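Local coordinates for protein putative gamma-glutamylcyclotransferase YkqA (Bacillus subtilis, PDB 2QIK) that is a putative gamma-glutamylcyclotransferase, which would probably act on gamma-glutamyl compounds and release the glutamyl group in cyclic form as 5-oxoproline, at residues R166-R171 with E238-P243; G174-M179 with Q245-E250; F6-L11 with P44-N49; H79-F84 with A94-M99; G156-K161 with V217-G222. One frame throughout, in Å; residues are numbered along the deposited sequence.

Contact 1. Residues R166-R171 with E238-P243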
# COMPACT_ATOMS: atom_id res chain seq x y z
N ARG A 166 3.60 11.72 -4.84
CA ARG A 166 4.48 11.94 -5.98
C ARG A 166 3.86 11.41 -7.25
O ARG A 166 3.00 10.56 -7.20
CB ARG A 166 5.80 11.24 -5.72
CG ARG A 166 6.59 11.80 -4.61
CD ARG A 166 8.02 11.34 -4.64
NE ARG A 166 8.78 11.79 -3.47
CZ ARG A 166 9.32 13.01 -3.38
NH1 ARG A 166 9.26 13.86 -4.40
NH2 ARG A 166 9.94 13.36 -2.30
N PHE A 167 4.30 11.91 -8.39
CA PHE A 167 3.63 11.68 -9.67
C PHE A 167 4.50 10.72 -10.50
O PHE A 167 5.23 11.15 -11.38
CB PHE A 167 3.34 13.02 -10.33
CG PHE A 167 2.34 13.75 -9.53
CD1 PHE A 167 2.65 14.42 -8.37
CD2 PHE A 167 1.02 13.62 -9.88
CE1 PHE A 167 1.63 14.93 -7.57
CE2 PHE A 167 0.03 14.17 -9.14
CZ PHE A 167 0.32 14.77 -7.96
N THR A 168 4.42 9.43 -10.14
CA THR A 168 5.36 8.44 -10.61
C THR A 168 4.79 7.49 -11.67
O THR A 168 5.55 6.67 -12.20
CB THR A 168 5.83 7.59 -9.45
OG1 THR A 168 4.73 6.83 -8.99
CG2 THR A 168 6.39 8.38 -8.29
N LEU A 169 3.50 7.55 -11.97
CA LEU A 169 2.92 6.70 -13.04
C LEU A 169 3.05 7.45 -14.32
O LEU A 169 2.49 8.53 -14.45
CB LEU A 169 1.44 6.38 -12.77
CG LEU A 169 0.87 5.43 -13.80
CD1 LEU A 169 1.29 4.05 -13.60
CD2 LEU A 169 -0.66 5.51 -13.75
N LYS A 170 3.78 6.91 -15.27
CA LYS A 170 3.94 7.64 -16.51
C LYS A 170 2.88 7.20 -17.55
O LYS A 170 2.71 6.04 -17.88
CB LYS A 170 5.37 7.53 -16.95
CG LYS A 170 5.67 8.23 -18.27
CD LYS A 170 5.16 7.37 -19.42
CE LYS A 170 5.62 5.92 -19.44
NZ LYS A 170 7.11 5.95 -19.41
N ARG A 171 2.20 8.20 -18.06
CA ARG A 171 1.25 8.02 -19.14
C ARG A 171 1.62 8.99 -20.26
O ARG A 171 2.45 9.88 -20.12
CB ARG A 171 -0.19 8.28 -18.66
CG ARG A 171 -0.68 7.36 -17.56
CD ARG A 171 -0.48 5.94 -17.83
NE ARG A 171 -1.67 5.15 -17.52
CZ ARG A 171 -1.65 3.85 -17.27
NH1 ARG A 171 -0.51 3.21 -17.23
NH2 ARG A 171 -2.79 3.21 -17.00
N GLU A 238 8.20 5.74 -12.05
CA GLU A 238 9.13 6.45 -12.87
C GLU A 238 9.45 7.81 -12.25
O GLU A 238 8.78 8.25 -11.30
CB GLU A 238 8.54 6.53 -14.30
CG GLU A 238 8.23 5.14 -14.86
CD GLU A 238 7.94 4.79 -16.36
OE1 GLU A 238 8.65 5.28 -17.30
OE2 GLU A 238 7.05 3.86 -16.56
N ALA A 239 10.51 8.48 -12.73
CA ALA A 239 10.78 9.87 -12.30
C ALA A 239 9.55 10.73 -12.54
O ALA A 239 8.81 10.56 -13.48
CB ALA A 239 11.97 10.47 -12.94
N GLU A 240 9.35 11.69 -11.65
CA GLU A 240 8.14 12.48 -11.67
C GLU A 240 8.11 13.41 -12.87
O GLU A 240 9.08 14.13 -13.20
CB GLU A 240 8.01 13.31 -10.39
CG GLU A 240 7.88 12.52 -9.11
CD GLU A 240 7.45 13.46 -7.98
OE1 GLU A 240 6.25 13.86 -7.88
OE2 GLU A 240 8.35 13.90 -7.16
N ILE A 241 6.96 13.48 -13.51
CA ILE A 241 6.62 14.45 -14.50
C ILE A 241 5.28 15.08 -14.15
O ILE A 241 4.53 14.52 -13.37
CB ILE A 241 6.64 13.91 -15.93
CG1 ILE A 241 5.55 12.93 -16.18
CG2 ILE A 241 7.96 13.28 -16.26
CD1 ILE A 241 5.55 12.45 -17.63
N ALA A 242 4.95 16.20 -14.74
CA ALA A 242 3.73 16.89 -14.42
C ALA A 242 2.47 16.09 -14.81
O ALA A 242 2.45 15.41 -15.84
CB ALA A 242 3.66 18.24 -15.11
N PRO A 243 1.43 16.21 -13.99
CA PRO A 243 0.16 15.60 -14.36
C PRO A 243 -0.54 16.42 -15.48
O PRO A 243 -0.25 17.61 -15.68
CB PRO A 243 -0.68 15.71 -13.06
CG PRO A 243 -0.11 16.89 -12.33
CD PRO A 243 1.36 16.88 -12.68
O HOH W 1 6.07 10.04 -13.95
O HOH W 2 4.81 4.19 -14.92
O HOH W 3 9.16 4.38 -19.50
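At a classic beta bulge in strand 164-171, where T168 and L169 both face R176, F167 and T168 are met by E240 and E238 of loop 238-243. Glutamate suits position 240 because its extended chain carries both oxygens to the strand. OE2 of E240 receives R166 NH1 on its syn side in a 2.9 Å salt bridge, guanidinium and carboxylate planes 84° apart. OE1 accepts the backbone N-H of F167 on its anti side, N to OE1 2.8 Å, and is also bonded to H270 NE2; R166 NH1 and F167 N both lie well out of the carboxylate plane. With an alanine here, R166 would probably keep D182 but lose its second carboxylate, and F167 N and H270 their partner. E238 N bonds to T168 O at 2.8 Å, and the bent chain of K170 sets NZ 2.7 Å from E238 OE1, above its carboxylate plane. Around them, the F167 ring packs on A177 of strand 174-180, I251 of helix 245-258 and L267 of helix 261-273.

Contact 2. Residues G174-M179 with Q245-E250; sequences GSRADM and QHYQIE
R176 and Y247 meet where strand 174-179 and helix 245-250 run in nearly the same direction, their segment axes 23° apart and 9.3 Å at closest approach. Y247 bridges that gap: with CG anti to the backbone N (chi1 178°), its ring reaches across to the strand, and OH accepts the N-H of A177, N to OH 2.9 Å in a straight bond of 161°. Small A177 fits beside it, CB 3.2 Å from that OH. A citrate, probably from the crystallisation liquor, is modelled too near the hydroxyl to judge that bond. The N-terminal end of helix 245-258 packs here on the second strand of the hairpin 164-171/174-180. Over the centre of the tyrosine ring sits R176 CD, 3.5 Å from the centroid, a CH-pi contact; the guanidinium lies farther off, at most a weak cation-pi partner. NH1 of R176 bonds to S175 O at 3.1 Å from above the carbonyl plane, and pairs with D173. A water connects R176 NH2 to H246 NE2.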
# COMPACT_ATOMS: atom_id res chain seq x y z
N GLY A 174 1.07 12.77 -19.44
CA GLY A 174 1.53 13.21 -18.17
C GLY A 174 1.46 12.12 -17.13
O GLY A 174 1.07 11.00 -17.41
N SER A 175 1.76 12.45 -15.91
CA SER A 175 1.82 11.52 -14.80
C SER A 175 0.47 11.33 -14.09
O SER A 175 -0.51 12.08 -14.32
CB SER A 175 2.74 12.11 -13.77
OG SER A 175 2.20 13.31 -13.30
N ARG A 176 0.37 10.26 -13.31
CA ARG A 176 -0.65 10.12 -12.27
C ARG A 176 0.02 9.97 -10.91
O ARG A 176 1.21 9.66 -10.82
CB ARG A 176 -1.60 8.96 -12.56
CG ARG A 176 -2.24 9.04 -13.97
CD ARG A 176 -3.17 10.13 -14.13
NE ARG A 176 -3.89 10.10 -15.37
CZ ARG A 176 -3.44 10.53 -16.52
NH1 ARG A 176 -2.24 10.97 -16.67
NH2 ARG A 176 -4.22 10.44 -17.61
N ALA A 177 -0.75 10.17 -9.87
CA ALA A 177 -0.30 10.21 -8.51
C ALA A 177 0.04 8.85 -7.92
O ALA A 177 -0.44 7.82 -8.35
CB ALA A 177 -1.27 10.92 -7.64
N ASP A 178 0.78 8.91 -6.85
CA ASP A 178 1.35 7.79 -6.12
C ASP A 178 1.70 8.29 -4.74
O ASP A 178 1.73 9.50 -4.52
CB ASP A 178 2.61 7.26 -6.80
CG ASP A 178 3.15 5.97 -6.26
OD1 ASP A 178 2.37 5.14 -5.68
OD2 ASP A 178 4.35 5.69 -6.54
N MSE A 179 1.96 7.39 -3.83
CA MSE A 179 2.66 7.74 -2.60
C MSE A 179 3.92 6.92 -2.45
O MSE A 179 3.89 5.71 -2.59
CB MSE A 179 1.82 7.53 -1.35
CG MSE A 179 0.53 8.39 -1.36
SE MSE A 179 -0.31 8.34 0.33
CE MSE A 179 -0.73 6.49 0.36
N GLN A 245 -3.60 18.52 -17.19
CA GLN A 245 -4.36 19.56 -16.55
C GLN A 245 -5.69 19.13 -15.98
O GLN A 245 -6.05 19.54 -14.93
CB GLN A 245 -4.62 20.70 -17.59
CG GLN A 245 -5.42 21.97 -17.24
CD GLN A 245 -5.24 23.05 -18.33
OE1 GLN A 245 -6.21 23.74 -18.69
NE2 GLN A 245 -3.99 23.20 -18.86
N HIS A 246 -6.43 18.35 -16.72
CA HIS A 246 -7.77 17.91 -16.35
C HIS A 246 -7.67 17.15 -15.01
O HIS A 246 -8.40 17.50 -14.01
CB HIS A 246 -8.28 17.07 -17.58
CG HIS A 246 -7.77 15.63 -17.63
ND1 HIS A 246 -6.46 15.29 -17.91
CD2 HIS A 246 -8.39 14.45 -17.35
CE1 HIS A 246 -6.30 13.99 -17.84
NE2 HIS A 246 -7.45 13.45 -17.51
N TYR A 247 -6.75 16.19 -14.97
CA TYR A 247 -6.43 15.36 -13.77
C TYR A 247 -5.93 16.23 -12.61
O TYR A 247 -6.38 16.07 -11.51
CB TYR A 247 -5.42 14.32 -14.15
CG TYR A 247 -4.95 13.41 -13.03
CD1 TYR A 247 -5.75 12.41 -12.51
CD2 TYR A 247 -3.69 13.58 -12.51
CE1 TYR A 247 -5.27 11.60 -11.47
CE2 TYR A 247 -3.21 12.81 -11.51
CZ TYR A 247 -4.01 11.83 -10.98
OH TYR A 247 -3.48 11.08 -9.98
N GLN A 248 -5.02 17.18 -12.88
CA GLN A 248 -4.56 18.04 -11.83
C GLN A 248 -5.68 18.85 -11.22
O GLN A 248 -5.77 19.04 -10.00
CB GLN A 248 -3.49 19.00 -12.35
CG GLN A 248 -3.07 20.00 -11.31
CD GLN A 248 -1.79 20.82 -11.60
OE1 GLN A 248 -1.53 21.88 -10.92
NE2 GLN A 248 -1.02 20.34 -12.51
N ILE A 249 -6.62 19.28 -12.07
CA ILE A 249 -7.74 20.02 -11.50
C ILE A 249 -8.58 19.18 -10.55
O ILE A 249 -9.08 19.68 -9.56
CB ILE A 249 -8.58 20.64 -12.64
CG1 ILE A 249 -7.80 21.72 -13.42
CG2 ILE A 249 -9.87 21.28 -12.08
CD1 ILE A 249 -8.43 22.09 -14.79
N GLU A 250 -8.77 17.89 -10.85
CA GLU A 250 -9.50 16.99 -9.92
C GLU A 250 -8.82 16.95 -8.57
O GLU A 250 -9.46 17.09 -7.53
CB GLU A 250 -9.60 15.61 -10.51
CG GLU A 250 -10.47 15.55 -11.74
CD GLU A 250 -10.39 14.22 -12.45
OE1 GLU A 250 -9.95 14.26 -13.62
OE2 GLU A 250 -10.83 13.16 -11.98
O HOH W 4 -7.31 10.49 -16.78

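Contact 3. Residues F6-L11 with P44-N49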
# COMPACT_ATOMS: atom_id res chain seq x y z
N PHE A 6 11.84 -10.00 6.25
CA PHE A 6 10.66 -9.76 5.41
C PHE A 6 9.55 -10.69 5.86
O PHE A 6 9.72 -11.91 5.92
CB PHE A 6 11.02 -10.04 3.94
CG PHE A 6 9.87 -9.94 2.97
CD1 PHE A 6 9.19 -11.05 2.58
CD2 PHE A 6 9.49 -8.73 2.45
CE1 PHE A 6 8.15 -10.98 1.63
CE2 PHE A 6 8.46 -8.66 1.54
CZ PHE A 6 7.84 -9.76 1.13
N VAL A 7 8.40 -10.09 6.21
CA VAL A 7 7.25 -10.85 6.66
C VAL A 7 6.08 -10.61 5.71
O VAL A 7 5.84 -9.52 5.23
CB VAL A 7 6.77 -10.56 8.12
CG1 VAL A 7 7.86 -11.10 9.10
CG2 VAL A 7 6.45 -9.05 8.31
N TYR A 8 5.33 -11.69 5.50
CA TYR A 8 4.27 -11.71 4.48
C TYR A 8 2.94 -12.29 4.98
O TYR A 8 1.95 -12.23 4.26
CB TYR A 8 4.73 -12.53 3.24
CG TYR A 8 5.13 -13.95 3.59
CD1 TYR A 8 4.16 -14.92 3.72
CD2 TYR A 8 6.42 -14.30 3.79
CE1 TYR A 8 4.47 -16.20 4.08
CE2 TYR A 8 6.75 -15.58 4.15
CZ TYR A 8 5.78 -16.54 4.29
OH TYR A 8 6.08 -17.86 4.62
N GLY A 9 2.94 -12.83 6.19
CA GLY A 9 1.79 -13.54 6.66
C GLY A 9 1.35 -13.10 8.04
O GLY A 9 1.04 -11.93 8.27
N THR A 10 1.31 -14.06 8.95
CA THR A 10 0.85 -13.83 10.30
C THR A 10 1.69 -12.93 11.15
O THR A 10 1.26 -12.52 12.23
CB THR A 10 0.66 -15.15 11.10
OG1 THR A 10 1.92 -15.70 11.45
CG2 THR A 10 -0.16 -16.17 10.31
N LEU A 11 2.88 -12.59 10.69
CA LEU A 11 3.80 -11.64 11.33
C LEU A 11 3.61 -10.21 10.87
O LEU A 11 4.23 -9.32 11.44
CB LEU A 11 5.22 -12.05 11.12
CG LEU A 11 5.66 -13.37 11.77
CD1 LEU A 11 7.07 -13.75 11.30
CD2 LEU A 11 5.59 -13.25 13.26
N PRO A 44 -0.34 -19.02 5.83
CA PRO A 44 0.30 -18.58 4.56
C PRO A 44 1.74 -19.17 4.40
O PRO A 44 2.47 -19.27 5.36
CB PRO A 44 0.36 -16.99 4.75
CG PRO A 44 0.04 -16.76 6.14
CD PRO A 44 -0.49 -17.94 6.81
N THR A 45 2.16 -19.46 3.17
CA THR A 45 3.58 -19.77 2.94
C THR A 45 3.94 -19.24 1.56
O THR A 45 3.11 -18.93 0.75
CB THR A 45 3.90 -21.27 3.10
OG1 THR A 45 5.34 -21.49 3.04
CG2 THR A 45 3.23 -22.14 1.97
N VAL A 46 5.19 -19.24 1.28
CA VAL A 46 5.74 -18.84 -0.01
C VAL A 46 6.44 -19.96 -0.64
O VAL A 46 6.88 -20.87 0.03
CB VAL A 46 6.68 -17.65 0.16
CG1 VAL A 46 5.83 -16.48 0.66
CG2 VAL A 46 7.94 -17.95 1.08
N VAL A 47 6.43 -19.93 -1.98
CA VAL A 47 7.15 -20.88 -2.80
C VAL A 47 7.84 -20.13 -3.88
O VAL A 47 7.26 -19.23 -4.50
CB VAL A 47 6.16 -21.89 -3.44
CG1 VAL A 47 6.83 -22.90 -4.36
CG2 VAL A 47 5.39 -22.60 -2.28
N PHE A 48 9.07 -20.53 -4.12
CA PHE A 48 9.95 -19.90 -5.13
C PHE A 48 10.23 -20.90 -6.23
O PHE A 48 10.63 -22.03 -5.99
CB PHE A 48 11.24 -19.50 -4.49
CG PHE A 48 11.10 -18.56 -3.37
CD1 PHE A 48 10.75 -17.26 -3.62
CD2 PHE A 48 11.38 -18.99 -2.11
CE1 PHE A 48 10.56 -16.41 -2.59
CE2 PHE A 48 11.31 -18.09 -1.07
CZ PHE A 48 10.83 -16.79 -1.31
N ASN A 49 10.06 -20.50 -7.45
CA ASN A 49 10.45 -21.30 -8.60
C ASN A 49 10.89 -20.40 -9.74
O ASN A 49 10.63 -19.21 -9.80
CB ASN A 49 9.31 -22.25 -8.97
CG ASN A 49 8.60 -21.84 -10.16
OD1 ASN A 49 8.19 -20.93 -10.21
ND2 ASN A 49 9.00 -22.44 -11.23
O HOH W 5 4.04 -18.02 7.06
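The ring of Y8 lies broadside to V46 and edge-on to P44. V46 CG1 stands over the centre of one ring face, 3.5 Å from the centroid of the Y8 ring, a CH-pi contact that a branched valine suits well because its second methyl, CG2, can reach the hydroxyl end at the same time. P44 O lies near the ring plane, 3.9 Å from Y8 CE1. Y8 CG sits between the backbone N and the carbonyl carbon (chi1 57°), which carries the ring across to strand 44-47. The hydroxyl is held from two directions: it bonds to Y97 O, and a water donates both to Y8 OH, at 3.2 Å, and to P44 O, at 2.6 Å. Beyond the ring, the proline packs on the turn, with P44 CG 3.7 Å from G9 CA. Glycine suits the place, as a CB on G9 would come too near P44 CG. T10 CG2 meets P44 CD at 3.9 Å, the two side chains crossing at about a right angle, while T10 OG1 bonds to N17. Y8, G9, T10 and L11 form the Tyr-Gly-Thr-Leu loop after the first strand that is characteristic of gamma-glutamylcyclotransferases, where they probably bind the substrate.

Contact 4. Residues H79-F84 with A94-M99; sequences HKQTVF and ALIYFM
H79 and F98, Q81 and I96, and V83 and A94 are the hydrogen-bonded pairs of this antiparallel hairpin, each joined by two backbone bonds; H79 N to F98 O is 2.9 Å and A94 N to V83 O is 3.0 Å. Between them, the non-hydrogen-bonded pairs K80-Y97 and T82-L95 bring their CA atoms closer and add CA-H...O contacts, such as T82 CA to A94 O at 3.1 Å. Aromatic contacts lie on both faces. On one, F98 CG sits between its backbone N and carbonyl carbon (chi1 63°), which leans the ring over strand 79-84: H79 CB stands over a face, 4.0 Å from the F98 centroid, and Q81 CG approaches CE2 of F98 at 3.9 Å. A serine in place of F98 would probably open a gap beside H79 and Q81 and deprive both of their aromatic cover. On the other face, K80 and Y97 run side by side; K80 CB covers a face of the Y97 ring, and K80 CD lies 3.6 Å from Y97 CZ. A long lysine fits, as its stem packs on the ring while NZ pairs with D72, which also binds Y97 OH. V83 CG1 meets I96 CG2 at 3.9 Å. Helix 65-74 packs on the K80-Y97 face through I68 and L71, and backbone bonds from L95 to L4 and F6 join strand 90-98 to strand 3-7, consistent with the closed barrel of this family.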
# COMPACT_ATOMS: atom_id res chain seq x y z
N HIS A 79 11.52 -23.33 7.52
CA HIS A 79 12.95 -23.05 7.26
C HIS A 79 13.06 -21.56 6.87
O HIS A 79 12.05 -20.88 6.70
CB HIS A 79 13.49 -23.90 6.10
CG HIS A 79 13.48 -25.38 6.35
ND1 HIS A 79 14.43 -26.00 7.12
CD2 HIS A 79 12.64 -26.35 5.93
CE1 HIS A 79 14.19 -27.30 7.16
NE2 HIS A 79 13.10 -27.54 6.44
N LYS A 80 14.28 -21.07 6.79
CA LYS A 80 14.46 -19.73 6.36
C LYS A 80 15.59 -19.62 5.41
O LYS A 80 16.46 -20.50 5.34
CB LYS A 80 14.62 -18.78 7.54
CG LYS A 80 15.85 -18.96 8.23
CD LYS A 80 15.65 -18.31 9.65
CE LYS A 80 16.90 -17.84 10.37
NZ LYS A 80 17.13 -18.71 11.57
N GLN A 81 15.56 -18.51 4.65
CA GLN A 81 16.62 -18.18 3.74
C GLN A 81 16.63 -16.66 3.62
O GLN A 81 15.82 -15.98 4.26
CB GLN A 81 16.41 -18.82 2.36
CG GLN A 81 15.15 -18.31 1.61
CD GLN A 81 15.24 -18.75 0.17
OE1 GLN A 81 14.94 -19.88 -0.15
NE2 GLN A 81 15.72 -17.84 -0.69
N THR A 82 17.51 -16.09 2.83
CA THR A 82 17.41 -14.68 2.49
C THR A 82 16.89 -14.51 1.07
O THR A 82 17.03 -15.42 0.22
CB THR A 82 18.69 -13.90 2.66
OG1 THR A 82 19.75 -14.50 1.88
CG2 THR A 82 19.19 -13.95 4.07
N VAL A 83 16.29 -13.36 0.80
CA VAL A 83 15.86 -12.94 -0.49
C VAL A 83 16.21 -11.47 -0.72
O VAL A 83 16.39 -10.71 0.26
CB VAL A 83 14.35 -13.12 -0.70
CG1 VAL A 83 13.94 -14.61 -0.84
CG2 VAL A 83 13.55 -12.51 0.40
N PHE A 84 16.28 -11.07 -1.95
CA PHE A 84 16.32 -9.67 -2.33
C PHE A 84 14.93 -9.10 -2.35
O PHE A 84 14.05 -9.65 -2.99
CB PHE A 84 16.92 -9.48 -3.72
CG PHE A 84 18.39 -9.68 -3.82
CD1 PHE A 84 19.23 -8.74 -3.41
CD2 PHE A 84 18.89 -10.80 -4.40
CE1 PHE A 84 20.63 -8.94 -3.53
CE2 PHE A 84 20.27 -11.01 -4.47
CZ PHE A 84 21.12 -10.13 -4.04
N ALA A 94 16.98 -9.62 2.97
CA ALA A 94 16.25 -9.93 4.20
C ALA A 94 16.00 -11.40 4.35
O ALA A 94 15.85 -12.11 3.38
CB ALA A 94 14.94 -9.14 4.22
N LEU A 95 15.86 -11.84 5.61
CA LEU A 95 15.43 -13.17 5.92
C LEU A 95 13.96 -13.33 5.58
O LEU A 95 13.16 -12.41 5.66
CB LEU A 95 15.55 -13.37 7.42
CG LEU A 95 16.95 -13.52 7.92
CD1 LEU A 95 17.00 -13.42 9.47
CD2 LEU A 95 17.55 -14.89 7.47
N ILE A 96 13.59 -14.57 5.29
CA ILE A 96 12.17 -14.93 5.04
C ILE A 96 11.99 -16.36 5.52
O ILE A 96 12.87 -17.19 5.30
CB ILE A 96 11.78 -14.75 3.58
CG1 ILE A 96 10.28 -14.91 3.37
CG2 ILE A 96 12.58 -15.66 2.67
CD1 ILE A 96 9.84 -14.58 1.91
N TYR A 97 10.84 -16.65 6.15
CA TYR A 97 10.48 -17.98 6.59
C TYR A 97 9.57 -18.62 5.58
O TYR A 97 8.70 -17.98 5.03
CB TYR A 97 9.79 -17.92 7.98
CG TYR A 97 10.74 -17.63 9.12
CD1 TYR A 97 11.24 -18.65 9.90
CD2 TYR A 97 11.16 -16.35 9.40
CE1 TYR A 97 12.14 -18.39 10.96
CE2 TYR A 97 12.06 -16.08 10.45
CZ TYR A 97 12.57 -17.12 11.19
OH TYR A 97 13.40 -16.77 12.21
N PHE A 98 9.71 -19.93 5.42
CA PHE A 98 8.85 -20.68 4.46
C PHE A 98 8.64 -22.08 4.96
O PHE A 98 9.49 -22.64 5.62
CB PHE A 98 9.50 -20.68 3.03
CG PHE A 98 10.84 -21.38 2.98
CD1 PHE A 98 10.92 -22.74 2.60
CD2 PHE A 98 12.04 -20.67 3.18
CE1 PHE A 98 12.16 -23.38 2.48
CE2 PHE A 98 13.25 -21.32 3.10
CZ PHE A 98 13.32 -22.67 2.75
N MSE A 99 7.48 -22.65 4.64
CA MSE A 99 7.28 -24.09 4.89
C MSE A 99 7.25 -24.77 3.53
O MSE A 99 6.37 -24.40 2.70
CB MSE A 99 5.94 -24.35 5.60
CG MSE A 99 4.68 -23.48 5.40
SE MSE A 99 2.68 -24.11 5.58
CE MSE A 99 1.70 -22.77 6.70

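Contact 5. Residues G156-K161 with V217-G222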
# COMPACT_ATOMS: atom_id res chain seq x y z
N GLY A 156 -12.92 11.96 6.66
CA GLY A 156 -12.33 13.28 6.47
C GLY A 156 -10.84 13.21 6.30
O GLY A 156 -10.25 12.20 5.95
N ARG A 157 -10.25 14.37 6.52
CA ARG A 157 -8.83 14.56 6.34
C ARG A 157 -8.08 13.59 7.17
O ARG A 157 -8.36 13.39 8.36
CB ARG A 157 -8.44 15.96 6.81
CG ARG A 157 -7.06 16.36 6.47
CD ARG A 157 -6.70 17.70 7.05
NE ARG A 157 -7.63 18.71 6.63
CZ ARG A 157 -7.65 19.96 7.07
NH1 ARG A 157 -8.54 20.80 6.59
NH2 ARG A 157 -6.78 20.38 7.96
N ALA A 158 -7.06 12.99 6.58
CA ALA A 158 -6.27 12.07 7.25
C ALA A 158 -4.82 12.33 6.92
O ALA A 158 -4.44 12.67 5.79
CB ALA A 158 -6.73 10.63 6.83
N VAL A 159 -4.00 12.15 7.91
CA VAL A 159 -2.59 12.39 7.82
C VAL A 159 -1.89 11.02 7.76
O VAL A 159 -2.22 10.11 8.55
CB VAL A 159 -2.10 13.21 8.98
CG1 VAL A 159 -0.61 13.32 8.99
CG2 VAL A 159 -2.68 14.62 8.99
N LEU A 160 -0.88 10.92 6.86
CA LEU A 160 -0.09 9.70 6.71
C LEU A 160 1.38 10.05 6.85
O LEU A 160 1.98 10.67 5.96
CB LEU A 160 -0.37 9.02 5.35
CG LEU A 160 0.46 7.76 5.10
CD1 LEU A 160 0.32 6.64 6.13
CD2 LEU A 160 0.07 7.18 3.76
N LYS A 161 1.99 9.58 7.92
CA LYS A 161 3.41 9.79 8.19
C LYS A 161 4.24 8.80 7.39
O LYS A 161 3.86 7.62 7.32
CB LYS A 161 3.65 9.45 9.68
CG LYS A 161 2.77 10.34 10.61
CD LYS A 161 3.49 10.81 11.85
CE LYS A 161 2.83 12.03 12.54
NZ LYS A 161 2.34 13.10 11.57
N VAL A 217 -2.34 1.06 4.75
CA VAL A 217 -1.71 2.07 5.55
C VAL A 217 -2.55 2.33 6.76
O VAL A 217 -3.74 2.15 6.79
CB VAL A 217 -1.48 3.40 4.76
CG1 VAL A 217 -0.46 3.20 3.70
CG2 VAL A 217 -2.78 3.97 4.19
N ASP A 218 -1.88 2.81 7.80
CA ASP A 218 -2.54 3.26 9.07
C ASP A 218 -2.53 4.78 9.06
O ASP A 218 -1.50 5.40 8.81
CB ASP A 218 -1.82 2.78 10.32
CG ASP A 218 -1.86 1.29 10.53
OD1 ASP A 218 -2.51 0.53 9.79
OD2 ASP A 218 -1.26 0.84 11.54
N VAL A 219 -3.68 5.43 9.32
CA VAL A 219 -3.77 6.88 9.24
C VAL A 219 -4.47 7.46 10.41
O VAL A 219 -5.15 6.72 11.10
CB VAL A 219 -4.45 7.41 7.94
CG1 VAL A 219 -3.79 6.87 6.72
CG2 VAL A 219 -5.97 7.11 7.98
N GLU A 220 -4.25 8.78 10.60
CA GLU A 220 -4.88 9.51 11.64
C GLU A 220 -5.94 10.43 11.06
O GLU A 220 -5.60 11.23 10.27
CB GLU A 220 -3.87 10.28 12.52
CG GLU A 220 -4.50 10.38 13.89
CD GLU A 220 -3.68 11.02 14.98
OE1 GLU A 220 -2.41 11.09 14.84
OE2 GLU A 220 -4.34 11.42 15.97
N ALA A 221 -7.16 10.32 11.55
CA ALA A 221 -8.25 11.18 11.04
C ALA A 221 -9.14 11.46 12.24
O ALA A 221 -9.74 10.50 12.79
CB ALA A 221 -9.06 10.45 9.90
N GLY A 222 -9.31 12.76 12.55
CA GLY A 222 -10.27 13.19 13.59
C GLY A 222 -9.81 12.77 14.96
O GLY A 222 -10.62 12.49 15.87
O HOH W 6 0.26 7.30 9.80
O HOH W 7 -0.43 11.55 12.43
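Between V159 and E220 the flat groups that meet are peptide groups. V159 N gives its hydrogen to E220 O at 3.0 Å, tilted 17° from the carbonyl plane, while E220 N bonds to V159 O at 3.2 Å, in the carbonyl plane. The two N-H...O bonds between V159 and E220 make a single antiparallel bridge; the segments' N-to-C directions are 133° apart. The E220 carbonyl is approached a second time by A158 CA, at 3.2 Å, in a CA-H...O contact.

Away from the bridge, side chains take over. L160 holds CG anti to the backbone N (chi1 178°), and CD1 reaches D218 O, at 3.5 Å, and V217 CB, at 4.0 Å. There the leucine and V217 lie at about a right angle. A158 CB touches both V219 CG2, at 3.8 Å, and A221 CB, at 3.9 Å; the small alanines suit the end where the CA atoms of A158 and A221 come within 4.4 Å. A water donates to D218 O and holds K161 N weakly. The apolar side faces strand 128-132, whose F131 touches A158, L160 and V219, and strand 185-193, where L190 packs on A158 and V219. Backbone bonds tie strand 154-161 to strand 185-193 and strand 212-221 to strand 224-234, and the bridge therefore joins a three-stranded sheet to a hairpin.

Contacts 3 and 4 lie in the N-terminal family region, their centres 8 Å apart: Y8 OH bonds to Y97 O at 2.7 Å, and F6 N to L95 O at 2.8 Å, so the hairpin of contact 4 probably helps to place the predicted substrate loop. Contacts 1, 2 and 5 lie in the C-terminal half. Contacts 1 and 2 share the hairpin 164-171/174-180, and T168 OG1 bonds to D178 OD2 at 2.7 Å; contact 5 touches contact 2 where L160 CD2 meets CE of M179 (selenomethionine) at 3.6 Å. The centres of contacts 2 and 3 are about 34 Å apart and their nearest atoms about 16 Å, so the citrate beside Y247 probably does not mark the predicted substrate site.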